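Local coordinates for protein phosphoribosylaminoimidazole-succinocarboxamide synthase (Saccharomyces cerevisiae, PDB 2CNQ) that catalyses the ATP-dependent joining of L-aspartate to the carboxylate of 5-amino-4-carboxyimidazole ribotide, forming SAICAR in de novo purine biosynthesis, at residues A[13-16]-A[22-25]; A[91-96]-A[100-105]; A[37-40]-A[45-48]; A[232-235]-A[239-242]. All blocks are in the same frame, centred on the assembly; numbering follows the deposited sequence.

Contact 1: A[13-16]-A[22-25]; sequences PLVA and DIYE. With ADP (adenosine-5'-diphosphate), chain B.
Leu-14 lays its CD1 methyl over one face of the Tyr-24 ring, 3.8 Å from the ring centroid and 20° off the normal, a CH-pi contact displaced toward the rim. The methyl gets there because CG stands anti to the backbone N (chi1 -178°) and a chi2 of 65° carries CD1 to the ring. The two residues form a non-hydrogen-bonded pair of the antiparallel hairpin made by strands 14-17 and 21-25. Val-15, the extra residue of a bulge, leans across the partner strand, and its branch spreads the methyls so that CG2 meets Glu-25 CB at 3.7 Å.

The backbone positions these groups through that classic beta bulge: Ile-23 O accepts from Val-15 N at 2.7 Å and from Ala-16 N at 3.2 Å, and Ile-23 N returns a bond to Ala-16 O at 2.8 Å. Farther along, Glu-25 N binds Pro-13 O. Beyond the hairpin, Tyr-24 OH is hydrogen-bonded to Thr-6 OG1; Leu-8 and Leu-12 touch the side chain. An alanine here would probably strip the Leu-14 methyl of its aromatic seat and leave the Thr-6 hydroxyl without that partner. In the conformer given, Ile-23 CD1 lies against the ribose of the chain B ADP, whose pocket includes this residue. The chemistry is therefore divided: polar backbone atoms fix the bulge, whereas isoleucine offers the nucleotide an apolar surface.

Contact 2: A[91-96]-A[100-105]; sequences AKLSEP and TQLEDR
The short helix 96-102 begins with Pro-96, and this contact runs from the loop that leads into it to the turn that follows. Proline suits the start of a helix, where its missing N-H costs no bond and its ring already restrains phi. Its carbonyl is used twice by Thr-100. The backbone N of Thr-100 donates to Pro-96 O at 3.0 Å in the usual i to i+4 helical bond, and in the conformer given the hydroxyl OG1 donates to the same oxygen at 2.8 Å. That hydroxyl approaches nearly in line with the carbonyl, whereas the N-H arrives tilted 31° from its plane.

Glu-95 occupies the N-cap position. In one of the two conformers of Lys-92, NZ makes a salt bridge to Glu-95 OE1 at 2.8 Å, on the syn lone pair. The buried part of the contact is apolar: Leu-102 also touches Leu-32 and Val-34 of strand 30-35, and Leu-93 packs on Leu-12 and Tyr-98. With CG of Leu-102 anti to the carbonyl carbon (chi1 -64°), its CD1 methyl meets Leu-93 CB at 4.1 Å.

Contact 3: A[37-40]-A[45-48]; sequences DRIS and IMEN. With ADP (adenosine-5'-diphosphate), chain F.
Ile-39 carries CG1 anti to its backbone N (chi1 -173°), which places CG2 between N and the carbonyl carbon, on the side of Met-46. Met-46 keeps CG beside its own N (chi1 -62°) and bends again at chi2, and Ile-39 CG2 and Met-46 CG meet at 3.7 Å, the two side chains crossing at a slant. The flexible thioether chain can fold to fit the rigid branched isoleucine, and both lean on Leu-263 of helix 261-269.

Behind them the backbones join: Met-46 N donates to Ile-39 O at 2.8 Å with an almost straight N-H. Next to it Ser-40 and Ile-45 form a non-hydrogen-bonded antiparallel pair. Where the backbones stop pairing directly, a water accepts from Ile-39 N at 2.9 Å and lies near Met-46 O and Asn-48 O. Arg-38 touches Ile-45 CG2 with its CB at 4.1 Å, and its guanidinium is held by Asp-22 and by the carbonyls of Lys-19, Gly-18 and Thr-4.

A chi1 of 61° turns Ser-40 OG to 2.6 Å from O1B of the chain F ADP. The contact thus combines an apolar isoleucine-methionine side with a polar one, consistent with the backbone pairing holding Ser-40 where its small hydroxyl can meet the diphosphate.

Contact 4: A[232-235]-A[239-242]; sequences VDEV and DSSR. With AMZ (aminoimidazole 4-carboxamide ribonucleotide), chain C; ADP (adenosine-5'-diphosphate), chain B.
Glu-234 and Asp-239 cross at about a right angle, their carboxylate planes 84° apart, where the long, interrupted strand 228-245 of the mixed sheet is broken by a short loop. The two acids do not bond directly: Glu-234 OE1 and Asp-239 OD1 stand 4.5 Å apart, and one water donates to both, at 2.6 Å to Glu-234 OE1 and 2.7 Å to Asp-239 OD1. Arg-21 makes a salt bridge to Glu-234 OE2 and Lys-53 one to Asp-239 OD1, Tyr-292 holds Asp-239 OD2, and a magnesium ion lies about 4 Å from the Glu-234 side chain. Glu-234 spans the break because CG lies between its backbone N and carbonyl carbon (chi1 72°) and the chain then runs extended, bringing OE1 to 3.8 Å from Ser-240 CB. A serine is small enough to sit beside this carboxylate, and its OG takes a bond from Thr-237 N.

Val-232 and Asp-233 belong to the pocket of the chain B ADP and 239-242 to that of AMZ, the bound imidazole ribonucleotide, so the break joins the two sites. Asp-233 N makes a weak hydrogen bond to adenine N7. On the AMZ side the Arg-242 guanidinium lays one face against ribose carbon C3 and turns its edge to the phosphate. A leucine in its place would probably leave phosphate oxygen OP2 without this cationic partner and Asp-215 without its salt bridge. The extended arginine chain ends with NH2 donating in plane to AMZ OP2 at 2.7 Å, the N-H...O angle 168°.

Overall arrangement
From the N terminus, contact 1 closes first, as the hairpin of strands 14-17 and 21-25 at the edge of the four-stranded antiparallel sheet. Contact 3 follows, closing the turn between 37-40 and 45-48 before helix 53-67; contact 2 then encloses helix 96-102, from the loop before it to the turn after it, and contact 4 bridges a break in strand 228-245 of the mixed sheet. All four are in series, none nested or crossed. Salt bridges link them nonetheless: Asp-22 of contact 1 to Arg-38 of contact 3, and Asp-37 of contact 3 to Arg-105 of contact 2. Contacts 1 and 4, with centres about 19 Å apart, touch the same ADP.

Contact 1: A[13-16]-A[22-25]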
loop_
_atom_site.group_PDB
_atom_site.type_symbol
_atom_site.label_atom_id
_atom_site.label_comp_id
_atom_site.label_asym_id
_atom_site.label_seq_id
_atom_site.Cartn_x
_atom_site.Cartn_y
_atom_site.Cartn_z
ATOM N N PRO A 13 -5.634 22.622 -7.820
ATOM C CA PRO A 13 -4.239 22.699 -7.471
ATOM C C PRO A 13 -3.670 21.339 -7.213
ATOM O O PRO A 13 -4.322 20.484 -6.639
ATOM C CB PRO A 13 -4.250 23.516 -6.198
ATOM C CG PRO A 13 -5.571 24.209 -6.139
ATOM C CD PRO A 13 -6.496 23.258 -6.833
ATOM N N LEU A 14 -2.435 21.167 -7.591
ATOM C CA LEU A 14 -1.728 19.962 -7.324
ATOM C C LEU A 14 -1.129 20.042 -5.973
ATOM O O LEU A 14 -0.373 20.948 -5.709
ATOM C CB LEU A 14 -0.673 19.780 -8.387
ATOM C CG LEU A 14 0.161 18.509 -8.307
ATOM C CD1 LEU A 14 -0.682 17.292 -8.531
ATOM C CD2 LEU A 14 1.270 18.613 -9.292
ATOM N N VAL A 15 -1.438 19.103 -5.117
ATOM C CA VAL A 15 -0.833 19.014 -3.822
ATOM C C VAL A 15 0.472 18.304 -3.917
ATOM O O VAL A 15 1.460 18.747 -3.362
ATOM C CB VAL A 15 -1.756 18.334 -2.847
ATOM C CG1 VAL A 15 -1.083 18.066 -1.542
ATOM C CG2 VAL A 15 -2.985 19.190 -2.673
ATOM N N ALA A 16 0.519 17.180 -4.599
ATOM C CA ALA A 16 1.705 16.393 -4.656
ATOM C C ALA A 16 1.573 15.415 -5.760
ATOM O O ALA A 16 0.499 15.017 -6.113
ATOM C CB ALA A 16 1.890 15.632 -3.377
ATOM N N ASP A 22 -1.161 11.065 -7.895
ATOM C CA ASP A 22 -1.255 12.488 -8.158
ATOM C C ASP A 22 -2.363 12.973 -7.280
ATOM O O ASP A 22 -3.446 12.419 -7.306
ATOM C CB ASP A 22 -1.568 12.784 -9.604
ATOM C CG ASP A 22 -0.500 12.410 -10.551
ATOM O OD1 ASP A 22 -0.675 12.730 -11.752
ATOM O OD2 ASP A 22 0.528 11.850 -10.174
ATOM N N ILE A 23 -2.075 13.981 -6.495
ATOM C CA ILE A 23 -2.971 14.376 -5.437
ATOM C C ILE A 23 -3.310 15.810 -5.645
ATOM O O ILE A 23 -2.413 16.639 -5.677
ATOM C CB ILE A 23 -2.341 14.139 -4.118
ATOM C CG1 ILE A 23 -1.907 12.677 -4.013
ATOM C CG2 ILE A 23 -3.313 14.502 -2.998
ATOM C CD1 ILE A 23 -1.153 12.392 -2.834
ATOM N N TYR A 24 -4.573 16.095 -5.793
ATOM C CA TYR A 24 -5.033 17.437 -6.033
ATOM C C TYR A 24 -5.882 17.891 -4.888
ATOM O O TYR A 24 -6.519 17.099 -4.207
ATOM C CB TYR A 24 -5.866 17.486 -7.294
ATOM C CG TYR A 24 -5.075 17.174 -8.510
ATOM C CD1 TYR A 24 -4.485 18.178 -9.239
ATOM C CD2 TYR A 24 -4.889 15.873 -8.913
ATOM C CE1 TYR A 24 -3.763 17.904 -10.348
ATOM C CE2 TYR A 24 -4.157 15.588 -10.021
ATOM C CZ TYR A 24 -3.581 16.602 -10.715
ATOM O OH TYR A 24 -2.845 16.374 -11.831
ATOM N N GLU A 25 -5.969 19.192 -4.734
ATOM C CA GLU A 25 -6.799 19.771 -3.718
ATOM C C GLU A 25 -8.139 20.057 -4.267
ATOM O O GLU A 25 -8.290 20.872 -5.172
ATOM C CB GLU A 25 -6.176 21.050 -3.235
ATOM C CG GLU A 25 -7.085 21.843 -2.358
ATOM C CD GLU A 25 -6.387 23.045 -1.846
ATOM O OE1 GLU A 25 -5.312 22.919 -1.204
ATOM O OE2 GLU A 25 -6.859 24.129 -2.150
HETATM P PB ADP B . 4.568 7.850 -1.969
HETATM O O1B ADP B . 4.249 6.485 -1.568
HETATM O O2B ADP B . 5.102 8.653 -0.859
HETATM O O3B ADP B . 5.432 8.042 -3.117
HETATM P PA ADP B . 1.960 7.982 -3.120
HETATM O O1A ADP B . 1.524 6.714 -2.532
HETATM O O2A ADP B . 2.228 8.050 -4.548
HETATM O O3A ADP B . 3.193 8.556 -2.331
HETATM O "O5'" ADP B . 0.917 9.116 -2.819
HETATM C "C5'" ADP B . 0.123 9.207 -1.659
HETATM C "C4'" ADP B . 0.625 10.330 -0.801
HETATM O "O4'" ADP B . -0.516 10.852 -0.124
HETATM C "C3'" ADP B . 1.568 9.895 0.278
HETATM O "O3'" ADP B . 2.386 10.972 0.666
HETATM C "C2'" ADP B . 0.633 9.598 1.419
HETATM O "O2'" ADP B . 1.252 9.593 2.667
HETATM C "C1'" ADP B . -0.332 10.712 1.270
HETATM N N9 ADP B . -1.630 10.516 1.843
HETATM C C8 ADP B . -2.332 9.382 1.862
HETATM N N7 ADP B . -3.529 9.536 2.365
HETATM C C5 ADP B . -3.595 10.837 2.691
HETATM C C6 ADP B . -4.599 11.668 3.241
HETATM N N6 ADP B . -5.787 11.190 3.550
HETATM N N1 ADP B . -4.312 12.936 3.512
HETATM C C2 ADP B . -3.125 13.420 3.159
HETATM N N3 ADP B . -2.139 12.764 2.566
HETATM C C4 ADP B . -2.387 11.474 2.349
#

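Contact 2: A[91-96]-A[100-105]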
loop_
_atom_site.group_PDB
_atom_site.type_symbol
_atom_site.label_atom_id
_atom_site.label_comp_id
_atom_site.label_asym_id
_atom_site.label_seq_id
_atom_site.Cartn_x
_atom_site.Cartn_y
_atom_site.Cartn_z
ATOM N N ALA A 91 -17.169 20.394 -12.623
ATOM C CA ALA A 91 -17.771 19.816 -13.787
ATOM C C ALA A 91 -16.767 19.558 -14.862
ATOM O O ALA A 91 -16.883 18.591 -15.580
ATOM C CB ALA A 91 -18.861 20.712 -14.307
ATOM N N LYS A 92 -15.797 20.424 -15.006
ATOM C CA LYS A 92 -14.849 20.246 -16.068
ATOM C C LYS A 92 -14.162 18.910 -15.979
ATOM O O LYS A 92 -13.784 18.363 -16.987
ATOM C CB LYS A 92 -13.882 21.402 -16.067
ATOM C CG LYS A 92 -13.085 21.471 -17.288
ATOM C CD LYS A 92 -12.366 22.783 -17.458
ATOM C CE LYS A 92 -11.618 22.782 -18.746
ATOM N NZ LYS A 92 -12.512 22.590 -19.911
ATOM N N LEU A 93 -13.972 18.382 -14.761
ATOM C CA LEU A 93 -13.267 17.121 -14.641
ATOM C C LEU A 93 -14.058 15.936 -15.099
ATOM O O LEU A 93 -13.526 14.862 -15.203
ATOM C CB LEU A 93 -12.777 16.921 -13.240
ATOM C CG LEU A 93 -11.727 17.930 -12.823
ATOM C CD1 LEU A 93 -11.311 17.630 -11.411
ATOM C CD2 LEU A 93 -10.542 17.913 -13.722
ATOM N N SER A 94 -15.329 16.146 -15.412
ATOM C CA SER A 94 -16.099 15.125 -16.076
ATOM C C SER A 94 -15.953 15.144 -17.558
ATOM O O SER A 94 -16.420 14.242 -18.212
ATOM C CB SER A 94 -17.552 15.290 -15.740
ATOM O OG SER A 94 -17.812 14.966 -14.404
ATOM N N GLU A 95 -15.351 16.165 -18.108
ATOM C CA GLU A 95 -15.104 16.187 -19.531
ATOM C C GLU A 95 -14.148 15.079 -19.806
ATOM O O GLU A 95 -13.269 14.806 -19.017
ATOM C CB GLU A 95 -14.530 17.519 -19.953
ATOM C CG GLU A 95 -15.524 18.625 -19.700
ATOM C CD GLU A 95 -14.980 20.001 -19.851
ATOM O OE1 GLU A 95 -13.802 20.175 -20.191
ATOM O OE2 GLU A 95 -15.749 20.932 -19.559
ATOM N N PRO A 96 -14.275 14.409 -20.925
ATOM C CA PRO A 96 -13.521 13.179 -21.158
ATOM C C PRO A 96 -12.041 13.321 -21.070
ATOM O O PRO A 96 -11.408 12.391 -20.643
ATOM C CB PRO A 96 -13.967 12.707 -22.501
ATOM C CG PRO A 96 -14.725 13.747 -23.048
ATOM C CD PRO A 96 -15.254 14.656 -21.964
ATOM N N THR A 100 -11.264 10.534 -18.230
ATOM C CA THR A 100 -10.555 9.320 -18.563
ATOM C C THR A 100 -9.291 9.174 -17.748
ATOM O O THR A 100 -8.816 8.080 -17.566
ATOM C CB THR A 100 -10.224 9.268 -20.023
ATOM O OG1 THR A 100 -9.460 10.404 -20.341
ATOM C CG2 THR A 100 -11.447 9.145 -20.877
ATOM N N GLN A 101 -8.739 10.268 -17.285
ATOM C CA GLN A 101 -7.568 10.227 -16.476
ATOM C C GLN A 101 -7.850 9.969 -15.022
ATOM O O GLN A 101 -6.899 9.755 -14.248
ATOM C CB GLN A 101 -6.861 11.557 -16.526
ATOM C CG GLN A 101 -6.442 11.968 -17.875
ATOM C CD GLN A 101 -5.652 13.220 -17.784
ATOM O OE1 GLN A 101 -4.557 13.198 -17.243
ATOM N NE2 GLN A 101 -6.216 14.333 -18.195
ATOM N N LEU A 102 -9.102 10.065 -14.628
ATOM C CA LEU A 102 -9.450 10.018 -13.246
ATOM C C LEU A 102 -10.318 8.863 -12.887
ATOM O O LEU A 102 -10.288 8.394 -11.770
ATOM C CB LEU A 102 -10.159 11.304 -12.881
ATOM C CG LEU A 102 -9.304 12.555 -13.013
ATOM C CD1 LEU A 102 -10.156 13.758 -12.764
ATOM C CD2 LEU A 102 -8.134 12.501 -12.065
ATOM N N GLU A 103 -11.178 8.443 -13.790
ATOM C CA GLU A 103 -12.185 7.508 -13.409
ATOM C C GLU A 103 -11.559 6.205 -12.979
ATOM O O GLU A 103 -10.601 5.739 -13.548
ATOM C CB GLU A 103 -13.175 7.314 -14.531
ATOM C CG GLU A 103 -12.584 6.674 -15.761
ATOM C CD GLU A 103 -13.470 6.762 -16.957
ATOM O OE1 GLU A 103 -14.631 7.172 -16.833
ATOM O OE2 GLU A 103 -12.992 6.437 -18.051
ATOM N N ASP A 104 -12.145 5.638 -11.942
ATOM C CA ASP A 104 -11.797 4.349 -11.385
ATOM C C ASP A 104 -10.485 4.293 -10.692
ATOM O O ASP A 104 -10.176 3.269 -10.109
ATOM C CB ASP A 104 -11.888 3.253 -12.432
ATOM C CG ASP A 104 -13.256 3.122 -12.958
ATOM O OD1 ASP A 104 -13.412 3.114 -14.179
ATOM O OD2 ASP A 104 -14.170 3.031 -12.127
ATOM N N ARG A 105 -9.737 5.373 -10.694
ATOM C CA ARG A 105 -8.437 5.373 -10.070
ATOM C C ARG A 105 -8.319 6.516 -9.098
ATOM O O ARG A 105 -7.240 6.833 -8.662
ATOM C CB ARG A 105 -7.345 5.482 -11.094
ATOM C CG ARG A 105 -7.454 6.706 -11.935
ATOM C CD ARG A 105 -6.337 6.865 -12.879
ATOM N NE ARG A 105 -6.299 5.841 -13.895
ATOM C CZ ARG A 105 -5.379 4.904 -14.017
ATOM N NH1 ARG A 105 -4.425 4.774 -13.154
ATOM N NH2 ARG A 105 -5.407 4.087 -15.042
#

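Contact 3: A[37-40]-A[45-48]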
loop_
_atom_site.group_PDB
_atom_site.type_symbol
_atom_site.label_atom_id
_atom_site.label_comp_id
_atom_site.label_asym_id
_atom_site.label_seq_id
_atom_site.Cartn_x
_atom_site.Cartn_y
_atom_site.Cartn_z
ATOM N N ASP A 37 -0.751 4.911 -12.978
ATOM C CA ASP A 37 -0.236 3.628 -13.342
ATOM C C ASP A 37 1.243 3.537 -13.206
ATOM O O ASP A 37 1.834 2.570 -13.634
ATOM C CB ASP A 37 -0.694 3.289 -14.728
ATOM C CG ASP A 37 -2.157 3.075 -14.788
ATOM O OD1 ASP A 37 -2.729 3.254 -15.876
ATOM O OD2 ASP A 37 -2.760 2.712 -13.776
ATOM N N ARG A 38 1.855 4.532 -12.598
ATOM C CA ARG A 38 3.244 4.467 -12.346
ATOM C C ARG A 38 3.544 3.329 -11.397
ATOM O O ARG A 38 2.743 2.935 -10.577
ATOM C CB ARG A 38 3.731 5.762 -11.727
ATOM C CG ARG A 38 3.559 6.957 -12.644
ATOM C CD ARG A 38 4.220 8.180 -12.117
ATOM N NE ARG A 38 3.730 8.606 -10.831
ATOM C CZ ARG A 38 2.850 9.571 -10.631
ATOM N NH1 ARG A 38 2.556 9.948 -9.414
ATOM N NH2 ARG A 38 2.256 10.164 -11.638
ATOM N N ILE A 39 4.738 2.822 -11.487
ATOM C CA ILE A 39 5.187 1.825 -10.546
ATOM C C ILE A 39 6.598 2.145 -10.206
ATOM O O ILE A 39 7.351 2.623 -11.025
ATOM C CB ILE A 39 5.020 0.426 -11.100
ATOM C CG1 ILE A 39 5.338 -0.633 -10.056
ATOM C CG2 ILE A 39 5.825 0.219 -12.353
ATOM C CD1 ILE A 39 4.880 -2.005 -10.449
ATOM N N SER A 40 6.947 1.895 -8.978
ATOM C CA SER A 40 8.253 2.205 -8.477
ATOM C C SER A 40 8.778 1.028 -7.748
ATOM O O SER A 40 8.059 0.171 -7.303
ATOM C CB SER A 40 8.139 3.374 -7.542
ATOM O OG SER A 40 7.316 3.070 -6.443
ATOM N N ILE A 45 10.846 5.369 -9.734
ATOM C CA ILE A 45 9.741 5.115 -10.595
ATOM C C ILE A 45 10.260 4.524 -11.864
ATOM O O ILE A 45 11.228 4.975 -12.427
ATOM C CB ILE A 45 8.998 6.407 -10.867
ATOM C CG1 ILE A 45 8.486 7.002 -9.564
ATOM C CG2 ILE A 45 7.849 6.175 -11.787
ATOM C CD1 ILE A 45 7.988 8.391 -9.702
ATOM N N MET A 46 9.598 3.505 -12.355
ATOM C CA MET A 46 9.952 2.944 -13.629
ATOM C C MET A 46 9.607 3.921 -14.709
ATOM O O MET A 46 8.755 4.768 -14.571
ATOM C CB MET A 46 9.184 1.671 -13.884
ATOM C CG MET A 46 9.445 0.565 -12.884
ATOM S SD MET A 46 11.116 -0.004 -12.801
ATOM C CE MET A 46 11.679 0.830 -11.354
ATOM N N GLU A 47 10.239 3.764 -15.848
ATOM C CA GLU A 47 9.939 4.626 -16.970
ATOM C C GLU A 47 8.545 4.423 -17.454
ATOM O O GLU A 47 7.870 5.366 -17.790
ATOM C CB GLU A 47 10.871 4.339 -18.119
ATOM C CG GLU A 47 10.669 5.178 -19.289
ATOM C CD GLU A 47 10.849 6.623 -18.939
ATOM O OE1 GLU A 47 11.651 6.938 -18.040
ATOM O OE2 GLU A 47 10.194 7.456 -19.585
ATOM N N ASN A 48 8.135 3.180 -17.536
ATOM C CA ASN A 48 6.869 2.840 -18.055
ATOM C C ASN A 48 5.932 2.407 -16.966
ATOM O O ASN A 48 6.294 2.160 -15.841
ATOM C CB ASN A 48 6.991 1.816 -19.166
ATOM C CG ASN A 48 7.757 0.585 -18.804
ATOM O OD1 ASN A 48 8.591 0.563 -17.918
ATOM N ND2 ASN A 48 7.505 -0.465 -19.567
HETATM P PB ADP F . 8.820 2.353 -3.681
HETATM O O1B ADP F . 9.037 3.578 -4.505
HETATM O O2B ADP F . 8.763 2.606 -2.199
HETATM O O3B ADP F . 7.680 1.535 -4.241
HETATM P PA ADP F . 9.812 0.105 -2.911
HETATM O O1A ADP F . 10.583 -1.101 -3.286
HETATM O O2A ADP F . 8.386 -0.301 -2.829
HETATM O O3A ADP F . 10.101 1.388 -3.779
HETATM O "O5'" ADP F . 10.186 0.632 -1.485
HETATM C "C5'" ADP F . 9.714 -0.077 -0.359
HETATM C "C4'" ADP F . 10.306 0.400 0.951
HETATM O "O4'" ADP F . 11.695 0.093 0.925
HETATM C "C3'" ADP F . 10.142 1.892 1.091
HETATM O "O3'" ADP F . 10.000 2.228 2.459
HETATM C "C2'" ADP F . 11.444 2.388 0.546
HETATM O "O2'" ADP F . 11.792 3.625 1.113
HETATM C "C1'" ADP F . 12.409 1.314 0.990
HETATM N N9 ADP F . 13.565 1.192 0.110
HETATM C C8 ADP F . 13.526 1.306 -1.206
HETATM N N7 ADP F . 14.747 1.157 -1.736
HETATM C C5 ADP F . 15.575 0.923 -0.731
HETATM C C6 ADP F . 16.998 0.668 -0.685
HETATM N N6 ADP F . 17.700 0.655 -1.844
HETATM N N1 ADP F . 17.524 0.476 0.539
HETATM C C2 ADP F . 16.771 0.511 1.680
HETATM N N3 ADP F . 15.436 0.735 1.690
HETATM C C4 ADP F . 14.806 0.944 0.510
HETATM O O HOH W 1 6.166 3.926 -13.804
#

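Contact 4: A[232-235]-A[239-242]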
loop_
_atom_site.group_PDB
_atom_site.type_symbol
_atom_site.label_atom_id
_atom_site.label_comp_id
_atom_site.label_asym_id
_atom_site.label_seq_id
_atom_site.Cartn_x
_atom_site.Cartn_y
_atom_site.Cartn_z
ATOM N N VAL A 232 -5.563 5.659 6.088
ATOM C CA VAL A 232 -5.440 6.544 4.955
ATOM C C VAL A 232 -4.699 5.836 3.843
ATOM O O VAL A 232 -4.502 4.639 3.862
ATOM C CB VAL A 232 -4.773 7.867 5.338
ATOM C CG1 VAL A 232 -5.533 8.511 6.467
ATOM C CG2 VAL A 232 -3.341 7.691 5.700
ATOM N N ASP A 233 -4.350 6.578 2.827
ATOM C CA ASP A 233 -3.527 6.076 1.767
ATOM C C ASP A 233 -4.188 4.904 1.076
ATOM O O ASP A 233 -5.363 4.977 0.782
ATOM C CB ASP A 233 -2.119 5.801 2.259
ATOM C CG ASP A 233 -1.134 5.716 1.162
ATOM O OD1 ASP A 233 -0.844 6.759 0.552
ATOM O OD2 ASP A 233 -0.628 4.599 0.937
ATOM N N GLU A 234 -3.399 3.921 0.740
ATOM C CA GLU A 234 -3.869 2.707 0.169
ATOM C C GLU A 234 -3.774 1.614 1.191
ATOM O O GLU A 234 -3.014 1.681 2.127
ATOM C CB GLU A 234 -3.088 2.344 -1.076
ATOM C CG GLU A 234 -1.695 1.870 -0.775
ATOM C CD GLU A 234 -0.907 1.557 -1.995
ATOM O OE1 GLU A 234 0.324 1.726 -1.912
ATOM O OE2 GLU A 234 -1.481 1.134 -2.999
ATOM N N VAL A 235 -4.555 0.594 0.961
ATOM C CA VAL A 235 -4.680 -0.477 1.920
ATOM C C VAL A 235 -4.567 -1.784 1.202
ATOM O O VAL A 235 -5.342 -2.062 0.313
ATOM C CB VAL A 235 -6.002 -0.394 2.647
ATOM C CG1 VAL A 235 -6.057 -1.489 3.664
ATOM C CG2 VAL A 235 -6.193 0.948 3.276
ATOM N N ASP A 239 1.133 -3.074 -4.090
ATOM C CA ASP A 239 2.215 -2.145 -3.842
ATOM C C ASP A 239 2.538 -2.106 -2.371
ATOM O O ASP A 239 3.687 -2.016 -2.004
ATOM C CB ASP A 239 1.848 -0.730 -4.271
ATOM C CG ASP A 239 2.116 -0.422 -5.682
ATOM O OD1 ASP A 239 1.867 0.730 -6.066
ATOM O OD2 ASP A 239 2.651 -1.242 -6.414
ATOM N N SER A 240 1.549 -2.146 -1.513
ATOM C CA SER A 240 1.754 -1.937 -0.110
ATOM C C SER A 240 2.001 -3.208 0.659
ATOM O O SER A 240 2.219 -3.136 1.848
ATOM C CB SER A 240 0.587 -1.223 0.490
ATOM O OG SER A 240 -0.528 -2.045 0.584
ATOM N N SER A 241 1.967 -4.344 0.009
ATOM C CA SER A 241 1.948 -5.618 0.682
ATOM C C SER A 241 2.677 -6.630 -0.081
ATOM O O SER A 241 2.900 -6.480 -1.269
ATOM C CB SER A 241 0.507 -6.105 0.777
ATOM O OG SER A 241 -0.352 -5.080 1.188
ATOM N N ARG A 242 2.956 -7.736 0.589
ATOM C CA ARG A 242 3.399 -8.928 -0.064
ATOM C C ARG A 242 2.341 -9.963 0.094
ATOM O O ARG A 242 1.862 -10.219 1.182
ATOM C CB ARG A 242 4.696 -9.405 0.500
ATOM C CG ARG A 242 5.818 -8.536 0.102
ATOM C CD ARG A 242 7.052 -8.945 0.818
ATOM N NE ARG A 242 8.159 -8.109 0.415
ATOM C CZ ARG A 242 8.981 -7.502 1.236
ATOM N NH1 ARG A 242 9.994 -6.868 0.713
ATOM N NH2 ARG A 242 8.804 -7.499 2.538
HETATM O O5 AMZ C . 5.470 2.270 0.195
HETATM C C6 AMZ C . 6.245 2.133 1.117
HETATM N N2 AMZ C . 6.993 3.119 1.601
HETATM C C3A AMZ C . 6.386 0.852 1.781
HETATM C C7A AMZ C . 5.750 -0.300 1.430
HETATM N N3 AMZ C . 4.814 -0.572 0.502
HETATM N N1 AMZ C . 7.201 0.616 2.823
HETATM C C5 AMZ C . 7.065 -0.656 3.126
HETATM N N AMZ C . 6.192 -1.234 2.271
HETATM C C1 AMZ C . 5.738 -2.601 2.333
HETATM C C2 AMZ C . 6.467 -3.536 1.415
HETATM C C3 AMZ C . 6.323 -4.853 2.121
HETATM O O2 AMZ C . 5.034 -5.334 1.815
HETATM O O1 AMZ C . 5.888 -3.496 0.128
HETATM O O AMZ C . 6.042 -3.053 3.622
HETATM C C AMZ C . 6.393 -4.428 3.579
HETATM C C4 AMZ C . 7.729 -4.636 4.214
HETATM O O3 AMZ C . 8.730 -4.173 3.322
HETATM P P AMZ C . 10.257 -4.450 3.691
HETATM O OP1 AMZ C . 10.604 -3.571 4.847
HETATM O O4 AMZ C . 10.998 -4.060 2.434
HETATM O OP2 AMZ C . 10.430 -5.891 4.045
HETATM P PB ADP B . 4.568 7.850 -1.969
HETATM O O1B ADP B . 4.249 6.485 -1.568
HETATM O O2B ADP B . 5.102 8.653 -0.859
HETATM O O3B ADP B . 5.432 8.042 -3.117
HETATM P PA ADP B . 1.960 7.982 -3.120
HETATM O O1A ADP B . 1.524 6.714 -2.532
HETATM O O2A ADP B . 2.228 8.050 -4.548
HETATM O O3A ADP B . 3.193 8.556 -2.331
HETATM O "O5'" ADP B . 0.917 9.116 -2.819
HETATM C "C5'" ADP B . 0.123 9.207 -1.659
HETATM C "C4'" ADP B . 0.625 10.330 -0.801
HETATM O "O4'" ADP B . -0.516 10.852 -0.124
HETATM C "C3'" ADP B . 1.568 9.895 0.278
HETATM O "O3'" ADP B . 2.386 10.972 0.666
HETATM C "C2'" ADP B . 0.633 9.598 1.419
HETATM O "O2'" ADP B . 1.252 9.593 2.667
HETATM C "C1'" ADP B . -0.332 10.712 1.270
HETATM N N9 ADP B . -1.630 10.516 1.843
HETATM C C8 ADP B . -2.332 9.382 1.862
HETATM N N7 ADP B . -3.529 9.536 2.365
HETATM C C5 ADP B . -3.595 10.837 2.691
HETATM C C6 ADP B . -4.599 11.668 3.241
HETATM N N6 ADP B . -5.787 11.190 3.550
HETATM N N1 ADP B . -4.312 12.936 3.512
HETATM C C2 ADP B . -3.125 13.420 3.159
HETATM N N3 ADP B . -2.139 12.764 2.566
HETATM C C4 ADP B . -2.387 11.474 2.349
HETATM O O HOH W 2 1.301 2.575 -4.204
#